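Local atomic coordinates of ferredoxin (Rhodopseudomonas palustris, PDB entry 4LTU), a protein that probably shuttles single electrons between redox partners through one [2Fe-2S] cluster, as an adrenodoxin/putidaredoxin-type ferredoxin. Residues T48-V53 / R101-Q106; V16-G21 / I89-E94; I4-P9 / H31-I36. One frame throughout, in Å; residues are numbered along the deposited sequence.

Contact 1. Residues T48-V53 / R101-Q106. Unlike the reference sequence in segment 101-106: I102 (reference Leu). With FES (Fe2/s2 (inorganic) cluster), chain C.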
loop_
_atom_site.group_PDB
_atom_site.type_symbol
_atom_site.label_atom_id
_atom_site.label_comp_id
_atom_site.label_asym_id
_atom_site.label_seq_id
_atom_site.Cartn_x
_atom_site.Cartn_y
_atom_site.Cartn_z
ATOM N N THR A 48 -2.141 -6.856 -6.973
ATOM C CA THR A 48 -3.294 -7.044 -6.089
ATOM C C THR A 48 -3.084 -6.630 -4.626
ATOM O O THR A 48 -3.908 -6.970 -3.755
ATOM C CB THR A 48 -3.842 -8.537 -6.113
ATOM O OG1 THR A 48 -2.930 -9.408 -5.437
ATOM C CG2 THR A 48 -4.101 -9.069 -7.563
ATOM N N CYS A 49 -1.974 -5.936 -4.355
ATOM C CA CYS A 49 -1.752 -5.234 -3.086
ATOM C C CYS A 49 -1.784 -3.702 -3.294
ATOM O O CYS A 49 -1.144 -2.965 -2.533
ATOM C CB CYS A 49 -0.387 -5.612 -2.501
ATOM S SG CYS A 49 1.038 -5.079 -3.499
ATOM N N HIS A 50 -2.494 -3.260 -4.335
ATOM C CA HIS A 50 -2.612 -1.855 -4.786
ATOM C C HIS A 50 -3.006 -0.916 -3.646
ATOM O O HIS A 50 -3.862 -1.259 -2.849
ATOM C CB HIS A 50 -3.724 -1.822 -5.871
ATOM C CG HIS A 50 -3.860 -0.530 -6.618
ATOM N ND1 HIS A 50 -2.890 0.457 -6.625
ATOM C CD2 HIS A 50 -4.833 -0.104 -7.465
ATOM C CE1 HIS A 50 -3.264 1.439 -7.431
ATOM N NE2 HIS A 50 -4.429 1.110 -7.967
ATOM N N VAL A 51 -2.366 0.244 -3.544
ATOM C CA VAL A 51 -2.865 1.300 -2.654
ATOM C C VAL A 51 -2.672 2.671 -3.278
ATOM O O VAL A 51 -1.844 2.835 -4.165
ATOM C CB VAL A 51 -2.188 1.314 -1.260
ATOM C CG1 VAL A 51 -2.637 0.135 -0.388
ATOM C CG2 VAL A 51 -0.672 1.402 -1.370
ATOM N N TYR A 52 -3.432 3.659 -2.804
ATOM C CA TYR A 52 -3.138 5.073 -3.092
ATOM C C TYR A 52 -2.514 5.745 -1.872
ATOM O O TYR A 52 -3.104 5.816 -0.798
ATOM C CB TYR A 52 -4.376 5.850 -3.551
ATOM C CG TYR A 52 -5.393 5.101 -4.441
ATOM C CD1 TYR A 52 -5.025 4.552 -5.669
ATOM C CD2 TYR A 52 -6.738 5.019 -4.066
ATOM C CE1 TYR A 52 -5.956 3.886 -6.490
ATOM C CE2 TYR A 52 -7.686 4.372 -4.877
ATOM C CZ TYR A 52 -7.282 3.813 -6.094
ATOM O OH TYR A 52 -8.223 3.173 -6.889
ATOM N N VAL A 53 -1.289 6.212 -2.037
ATOM C CA VAL A 53 -0.619 6.969 -1.010
ATOM C C VAL A 53 -1.272 8.361 -0.934
ATOM O O VAL A 53 -1.679 8.937 -1.971
ATOM C CB VAL A 53 0.861 7.092 -1.338
ATOM C CG1 VAL A 53 1.597 7.783 -0.216
ATOM C CG2 VAL A 53 1.452 5.686 -1.584
ATOM N N ARG A 101 -4.843 4.799 1.192
ATOM C CA ARG A 101 -6.219 4.495 0.863
ATOM C C ARG A 101 -6.208 3.312 -0.078
ATOM O O ARG A 101 -5.334 3.195 -0.954
ATOM C CB ARG A 101 -6.921 5.720 0.272
ATOM C CG ARG A 101 -6.838 6.931 1.258
ATOM C CD ARG A 101 -7.779 8.081 0.924
ATOM N NE ARG A 101 -7.069 9.129 0.209
ATOM C CZ ARG A 101 -6.941 10.375 0.641
ATOM N NH1 ARG A 101 -7.516 10.753 1.787
ATOM N NH2 ARG A 101 -6.260 11.248 -0.094
ATOM N N ILE A 102 -7.189 2.441 0.119
ATOM C CA ILE A 102 -7.293 1.186 -0.574
ATOM C C ILE A 102 -8.381 1.270 -1.649
ATOM O O ILE A 102 -9.426 1.893 -1.435
ATOM C CB ILE A 102 -7.506 -0.008 0.399
ATOM C CG1 ILE A 102 -8.406 0.350 1.561
ATOM C CG2 ILE A 102 -6.158 -0.493 1.004
ATOM C CD1 ILE A 102 -8.372 -0.715 2.696
ATOM N N PRO A 103 -8.115 0.660 -2.824
ATOM C CA PRO A 103 -8.975 0.780 -3.964
ATOM C C PRO A 103 -10.238 -0.041 -3.822
ATOM O O PRO A 103 -10.302 -0.965 -3.019
ATOM C CB PRO A 103 -8.110 0.218 -5.090
ATOM C CG PRO A 103 -7.315 -0.794 -4.450
ATOM C CD PRO A 103 -6.935 -0.153 -3.147
ATOM N N GLU A 104 -11.238 0.325 -4.614
ATOM C CA GLU A 104 -12.520 -0.379 -4.682
ATOM C C GLU A 104 -12.349 -1.904 -4.861
ATOM O O GLU A 104 -13.129 -2.696 -4.331
ATOM C CB GLU A 104 -13.332 0.227 -5.817
ATOM C CG GLU A 104 -14.774 -0.209 -5.896
ATOM C CD GLU A 104 -15.436 0.267 -7.185
ATOM O OE1 GLU A 104 -16.384 1.090 -7.086
ATOM O OE2 GLU A 104 -14.992 -0.172 -8.287
ATOM N N ARG A 105 -11.333 -2.303 -5.612
ATOM C CA ARG A 105 -10.979 -3.725 -5.717
ATOM C C ARG A 105 -9.510 -3.970 -6.064
ATOM O O ARG A 105 -8.832 -3.112 -6.587
ATOM C CB ARG A 105 -11.871 -4.442 -6.740
ATOM C CG ARG A 105 -11.817 -3.833 -8.090
ATOM C CD ARG A 105 -12.184 -4.856 -9.110
ATOM N NE ARG A 105 -13.578 -4.776 -9.514
ATOM C CZ ARG A 105 -13.981 -5.008 -10.762
ATOM N NH1 ARG A 105 -13.081 -5.311 -11.706
ATOM N NH2 ARG A 105 -15.275 -4.925 -11.076
ATOM N N GLN A 106 -9.062 -5.183 -5.781
ATOM C CA GLN A 106 -7.704 -5.634 -6.017
ATOM C C GLN A 106 -7.733 -6.698 -7.101
ATOM O O GLN A 106 -6.780 -6.870 -7.831
ATOM C CB GLN A 106 -7.155 -6.244 -4.727
ATOM C CG GLN A 106 -7.139 -5.291 -3.550
ATOM C CD GLN A 106 -5.905 -4.385 -3.526
ATOM O OE1 GLN A 106 -5.138 -4.311 -4.499
ATOM N NE2 GLN A 106 -5.713 -3.694 -2.415
HETATM FE FE1 FES C . 2.046 -9.280 -5.300
HETATM FE FE2 FES C . 2.491 -6.818 -3.747
HETATM S S1 FES C . 2.991 -7.401 -5.809
HETATM S S2 FES C . 1.472 -8.666 -3.258
HETATM O O HOH W 1 -10.936 2.791 -6.208
#

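Contact 2. Residues V16-G21 / I89-E94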
loop_
_atom_site.group_PDB
_atom_site.type_symbol
_atom_site.label_atom_id
_atom_site.label_comp_id
_atom_site.label_asym_id
_atom_site.label_seq_id
_atom_site.Cartn_x
_atom_site.Cartn_y
_atom_site.Cartn_z
ATOM N N VAL A 16 -3.001 0.701 12.020
ATOM C CA VAL A 16 -2.299 -0.571 12.202
ATOM C C VAL A 16 -0.885 -0.312 12.654
ATOM O O VAL A 16 -0.189 0.563 12.128
ATOM C CB VAL A 16 -2.324 -1.470 10.913
ATOM C CG1 VAL A 16 -3.714 -1.447 10.237
ATOM C CG2 VAL A 16 -1.267 -1.066 9.927
ATOM N N ASP A 17 -0.448 -1.077 13.637
ATOM C CA ASP A 17 0.956 -1.068 14.007
ATOM C C ASP A 17 1.811 -1.684 12.902
ATOM O O ASP A 17 1.362 -2.539 12.127
ATOM C CB ASP A 17 1.145 -1.812 15.318
ATOM C CG ASP A 17 0.203 -1.305 16.398
ATOM O OD1 ASP A 17 0.695 -0.702 17.361
ATOM O OD2 ASP A 17 -1.034 -1.488 16.272
ATOM N N ALA A 18 3.043 -1.218 12.829
ATOM C CA ALA A 18 3.996 -1.741 11.907
ATOM C C ALA A 18 5.359 -1.495 12.512
ATOM O O ALA A 18 5.620 -0.435 13.076
ATOM C CB ALA A 18 3.870 -1.052 10.548
ATOM N N ALA A 19 6.223 -2.492 12.422
ATOM C CA ALA A 19 7.587 -2.320 12.873
ATOM C C ALA A 19 8.313 -1.672 11.711
ATOM O O ALA A 19 7.792 -1.644 10.592
ATOM C CB ALA A 19 8.191 -3.683 13.208
ATOM N N ILE A 20 9.501 -1.139 11.974
ATOM C CA ILE A 20 10.368 -0.657 10.946
ATOM C C ILE A 20 10.753 -1.883 10.101
ATOM O O ILE A 20 11.088 -2.943 10.649
ATOM C CB ILE A 20 11.612 0.016 11.561
ATOM C CG1 ILE A 20 11.182 1.104 12.554
ATOM C CG2 ILE A 20 12.492 0.631 10.476
ATOM C CD1 ILE A 20 12.334 1.769 13.319
ATOM N N GLY A 21 10.634 -1.748 8.778
ATOM C CA GLY A 21 10.980 -2.833 7.859
ATOM C C GLY A 21 9.820 -3.646 7.309
ATOM O O GLY A 21 9.936 -4.226 6.226
ATOM N N ILE A 89 6.310 -0.894 -0.185
ATOM C CA ILE A 89 6.523 0.221 0.734
ATOM C C ILE A 89 7.097 -0.302 2.067
ATOM O O ILE A 89 6.441 -1.067 2.789
ATOM C CB ILE A 89 5.217 1.003 0.983
ATOM C CG1 ILE A 89 4.776 1.737 -0.301
ATOM C CG2 ILE A 89 5.395 1.964 2.140
ATOM C CD1 ILE A 89 3.303 2.161 -0.351
ATOM N N LYS A 90 8.323 0.112 2.363
ATOM C CA LYS A 90 9.002 -0.263 3.575
ATOM C C LYS A 90 8.851 0.865 4.594
ATOM O O LYS A 90 9.074 2.048 4.281
ATOM C CB LYS A 90 10.484 -0.579 3.289
ATOM C CG LYS A 90 10.721 -1.898 2.481
ATOM C CD LYS A 90 11.898 -1.742 1.472
ATOM C CE LYS A 90 12.676 -3.063 1.194
ATOM N NZ LYS A 90 13.886 -2.851 0.312
ATOM N N ILE A 91 8.451 0.488 5.808
ATOM C CA ILE A 91 8.224 1.445 6.881
ATOM C C ILE A 91 9.509 1.813 7.617
ATOM O O ILE A 91 10.370 0.963 7.876
ATOM C CB ILE A 91 7.078 0.998 7.804
ATOM C CG1 ILE A 91 5.771 1.232 7.060
ATOM C CG2 ILE A 91 7.038 1.830 9.116
ATOM C CD1 ILE A 91 4.934 0.012 6.950
ATOM N N ALA A 92 9.628 3.111 7.886
ATOM C CA ALA A 92 10.773 3.713 8.567
ATOM C C ALA A 92 10.231 4.801 9.495
ATOM O O ALA A 92 9.081 5.230 9.342
ATOM C CB ALA A 92 11.746 4.316 7.542
ATOM N N PRO A 93 11.045 5.249 10.469
ATOM C CA PRO A 93 10.536 6.218 11.452
ATOM C C PRO A 93 9.770 7.366 10.790
ATOM O O PRO A 93 8.675 7.734 11.238
ATOM C CB PRO A 93 11.822 6.758 12.111
ATOM C CG PRO A 93 12.834 5.671 11.903
ATOM C CD PRO A 93 12.493 4.993 10.623
ATOM N N GLU A 94 10.347 7.895 9.711
ATOM C CA GLU A 94 9.828 9.030 8.969
ATOM C C GLU A 94 8.452 8.771 8.355
ATOM O O GLU A 94 7.760 9.722 7.962
ATOM C CB GLU A 94 10.807 9.431 7.865
ATOM C CG GLU A 94 12.294 9.171 8.187
ATOM C CD GLU A 94 12.813 7.822 7.657
ATOM O OE1 GLU A 94 12.327 7.363 6.597
ATOM O OE2 GLU A 94 13.728 7.237 8.283
#

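Contact 3. Residues I4-P9 / H31-I36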
loop_
_atom_site.group_PDB
_atom_site.type_symbol
_atom_site.label_atom_id
_atom_site.label_comp_id
_atom_site.label_asym_id
_atom_site.label_seq_id
_atom_site.Cartn_x
_atom_site.Cartn_y
_atom_site.Cartn_z
ATOM N N ILE A 4 0.566 3.118 10.668
ATOM C CA ILE A 4 0.074 3.416 9.345
ATOM C C ILE A 4 -1.407 3.597 9.462
ATOM O O ILE A 4 -2.085 2.796 10.086
ATOM C CB ILE A 4 0.272 2.242 8.337
ATOM C CG1 ILE A 4 1.722 1.775 8.264
ATOM C CG2 ILE A 4 -0.206 2.644 6.939
ATOM C CD1 ILE A 4 1.828 0.404 7.639
ATOM N N THR A 5 -1.914 4.631 8.811
ATOM C CA THR A 5 -3.358 4.839 8.703
ATOM C C THR A 5 -3.869 4.289 7.366
ATOM O O THR A 5 -3.374 4.692 6.312
ATOM C CB THR A 5 -3.665 6.342 8.812
ATOM O OG1 THR A 5 -2.883 6.901 9.886
ATOM C CG2 THR A 5 -5.113 6.578 9.063
ATOM N N PHE A 6 -4.838 3.366 7.408
ATOM C CA PHE A 6 -5.482 2.859 6.194
ATOM C C PHE A 6 -6.916 3.393 6.059
ATOM O O PHE A 6 -7.670 3.380 7.040
ATOM C CB PHE A 6 -5.545 1.329 6.183
ATOM C CG PHE A 6 -4.266 0.646 5.735
ATOM C CD1 PHE A 6 -4.051 0.346 4.386
ATOM C CD2 PHE A 6 -3.307 0.259 6.668
ATOM C CE1 PHE A 6 -2.874 -0.315 3.969
ATOM C CE2 PHE A 6 -2.129 -0.393 6.265
ATOM C CZ PHE A 6 -1.911 -0.683 4.919
ATOM N N ILE A 7 -7.294 3.829 4.853
ATOM C CA ILE A 7 -8.669 4.299 4.597
ATOM C C ILE A 7 -9.389 3.471 3.529
ATOM O O ILE A 7 -8.905 3.325 2.412
ATOM C CB ILE A 7 -8.693 5.804 4.239
ATOM C CG1 ILE A 7 -8.281 6.617 5.459
ATOM C CG2 ILE A 7 -10.076 6.241 3.692
ATOM C CD1 ILE A 7 -7.407 7.771 5.117
ATOM N N HIS A 8 -10.537 2.920 3.907
ATOM C CA HIS A 8 -11.384 2.108 3.023
ATOM C C HIS A 8 -12.126 2.984 2.035
ATOM O O HIS A 8 -12.290 4.189 2.275
ATOM C CB HIS A 8 -12.352 1.246 3.846
ATOM C CG HIS A 8 -11.651 0.221 4.690
ATOM N ND1 HIS A 8 -11.073 0.530 5.903
ATOM C CD2 HIS A 8 -11.382 -1.090 4.468
ATOM C CE1 HIS A 8 -10.489 -0.547 6.395
ATOM N NE2 HIS A 8 -10.670 -1.547 5.552
ATOM N N PRO A 9 -12.550 2.407 0.905
ATOM C CA PRO A 9 -13.361 3.133 -0.074
ATOM C C PRO A 9 -14.449 3.989 0.587
ATOM O O PRO A 9 -14.716 5.127 0.133
ATOM C CB PRO A 9 -14.018 2.009 -0.900
ATOM C CG PRO A 9 -13.470 0.723 -0.382
ATOM C CD PRO A 9 -12.272 1.028 0.464
ATOM N N HIS A 31 -2.858 -7.307 10.905
ATOM C CA HIS A 31 -3.712 -6.570 11.806
ATOM C C HIS A 31 -5.058 -6.368 11.137
ATOM O O HIS A 31 -5.535 -5.250 11.087
ATOM C CB HIS A 31 -3.107 -5.188 12.159
ATOM C CG HIS A 31 -1.720 -5.235 12.700
ATOM N ND1 HIS A 31 -0.609 -5.338 11.886
ATOM C CD2 HIS A 31 -1.252 -5.182 13.972
ATOM C CE1 HIS A 31 0.485 -5.334 12.634
ATOM N NE2 HIS A 31 0.123 -5.245 13.902
ATOM N N GLY A 32 -5.634 -7.433 10.578
ATOM C CA GLY A 32 -7.040 -7.462 10.171
ATOM C C GLY A 32 -7.601 -6.826 8.903
ATOM O O GLY A 32 -8.831 -6.827 8.722
ATOM N N ILE A 33 -6.737 -6.301 8.035
ATOM C CA ILE A 33 -7.165 -5.645 6.773
ATOM C C ILE A 33 -7.221 -6.608 5.571
ATOM O O ILE A 33 -6.300 -6.666 4.735
ATOM C CB ILE A 33 -6.355 -4.327 6.501
ATOM C CG1 ILE A 33 -6.937 -3.189 7.355
ATOM C CG2 ILE A 33 -6.421 -3.891 5.040
ATOM C CD1 ILE A 33 -5.961 -2.138 7.773
ATOM N N ASP A 34 -8.345 -7.322 5.489
ATOM C CA ASP A 34 -8.608 -8.382 4.507
ATOM C C ASP A 34 -8.655 -7.969 3.035
ATOM O O ASP A 34 -8.296 -8.758 2.147
ATOM C CB ASP A 34 -9.916 -9.124 4.881
ATOM C CG ASP A 34 -9.734 -10.088 6.064
ATOM O OD1 ASP A 34 -8.611 -10.599 6.261
ATOM O OD2 ASP A 34 -10.720 -10.345 6.795
ATOM N N SER A 35 -9.091 -6.742 2.763
ATOM C CA SER A 35 -9.265 -6.286 1.381
ATOM C C SER A 35 -8.027 -6.390 0.472
ATOM O O SER A 35 -8.164 -6.480 -0.767
ATOM C CB SER A 35 -9.761 -4.847 1.377
ATOM O OG SER A 35 -8.927 -4.050 2.189
ATOM N N ILE A 36 -6.837 -6.317 1.074
ATOM C CA ILE A 36 -5.575 -6.391 0.343
ATOM C C ILE A 36 -5.304 -7.843 -0.001
ATOM O O ILE A 36 -4.892 -8.627 0.853
ATOM C CB ILE A 36 -4.409 -5.808 1.163
ATOM C CG1 ILE A 36 -4.472 -4.271 1.136
ATOM C CG2 ILE A 36 -3.031 -6.391 0.676
ATOM C CD1 ILE A 36 -3.391 -3.566 1.990
HETATM O O HOH W 2 -11.010 -4.924 4.994
#

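Contact 1. Residues T48-V53 / R101-Q106
Q106 reaches back from the end of the chain to the backbone of T48-H50. Its CB lies 3.5 Å from T48 O, and CG and CD keep to the same carbonyl. The chain bends at chi2 (-84°), which turns the terminal amide along the backbone of H50. There Q106 NE2 donates to H50 O at 3.1 Å, in the carbonyl plane and on a lone pair, with 151° at the hydrogen. Q106 OE1 sits 2.8 Å from H50 N, but the 121° angle makes that bond weak, and OE1 also faces T48 O at 3.0 Å, an acceptor it cannot bond. One amide thus bridges both the N-H and the C=O of H50; with an alanine here, both would probably lose this side-chain mate and the C-terminal segment its polar hold beside the cluster loop. C49, the residue before H50, binds iron through SG, 2.3 Å from FE2, and C87 is the other cysteine at that iron. In the beta-grasp fold of plant-type and adrenodoxin-type [2Fe-2S] ferredoxins the cluster loop runs directly into strand 50-53, which pairs antiparallel with strand 99-101. Y52 and R101 form a hydrogen-bonded pair: Y52 N reaches R101 O at 2.7 Å, and R101 N returns to Y52 O. Past the bridge, P103 touches two rings. Its CB approaches Y52 OH at 3.5 Å, while CG meets the H50 ring obliquely. The Y52 hydroxyl also shares water 1, in the plane of its ring, with E104 N, whereas the guanidinium of R101 has its salt bridge with D54.

Contact 2. Residues V16-G21 / I89-E94
The backbones of A18-G21 and K90-P93 run 110° apart end to end and come nearest at I20 and A92, whose CA atoms are 5.0 Å apart. They are two connecting segments of the beta-grasp fold: one leads from edge strand 13-17 toward helix 24-29, the other from strand 83-85 toward strand 99-101. The single hydrogen bond between them is G21 N to I91 O, 2.9 Å long with 157° at the hydrogen; the donor stands tilted from the carbonyl plane. Beside it, I20 CA makes a CA-H...O contact with the same oxygen. G21 has a positive phi at which a CB would collide with the carbonyl oxygen of I20, so the backbone alone accounts for the glycine.

I91 is buried. Its CD1 meets A18 CB at 3.9 Å, and its CG2 rests 3.8 Å from A19 O. The same isoleucine also packs on I4 of strand 3-7, while A18 touches both I4 and A27 of helix 24-29, so the buried part of the contact continues into the core. I20 belongs to the exposed part. With CG2 anti to the backbone N (CG1 at chi1 -54°), that methyl is laid beside I91 O at 3.4 Å. The longer branch runs to P93; the two side chains cross at about a right angle, with I20 CD1 4.2 Å from P93 CG.

Contact 3. Residues I4-P9 / H31-I36
F6 meets two isoleucines of the loop after helix 24-29, each through a terminal methyl. I33 CD1 comes to the near part of the ring: it lies 3.7 Å from F6 CD2 and is almost as close to CG and CB, approaching obliquely. I36 CD1 lies 3.8 Å from F6 CE1, the atom across the ring from CD2, and the two side chains cross at about a right angle. Both methyls thus sit on the same side of the phenyl, one by CD2 and the other by CE1. Chi1 of F6 (-82°) sets CG beside the backbone N and sends the ring from strand 3-7 toward the loop.

I33 and I36 are the first and last residues of a type I beta turn, and it is this turn that brings both methyls to one phenylalanine across a backbone separation of 8.7 Å between F6 CA and I33 CA. The layer belongs to the core of the beta-grasp fold, between the sheet and helix 24-29: F6 also touches A28 and L100, I33 reaches V16 of strand 13-17, and I36 packs on M25, which belongs to the cluster pocket. The nearest atoms of the I36 side chain and the cluster are about 6 Å apart.

The H8 ring approaches I33 and S35 obliquely. Its NE2 stands 4.5 Å from I33 CG1, and water 2 links NE2 weakly to S35 N. The segments meet through carbon with a weak water bridge, so shape fit and burial of carbon probably do more than directed bonds to hold the turn on the sheet.

Contacts 1 and 3 are buried, their centres 9 Å apart, whereas contact 2 is only partly buried and lies on the opposite side of the chain's centre from contact 1. All three reach the same mixed sheet. Strand 3-7 of contact 3 pairs with strand 13-17 of contact 2, with V16 N 3.0 Å from I4 O, and I7 O lies 3.0 Å from I102 N of contact 1, a probable hydrogen bond. The chemistry follows position: contact 1, beside the cluster, combines strand pairing with an amide clamp; contact 3 is almost wholly apolar; contact 2, toward the surface, relies on one backbone bond and small apolar touches.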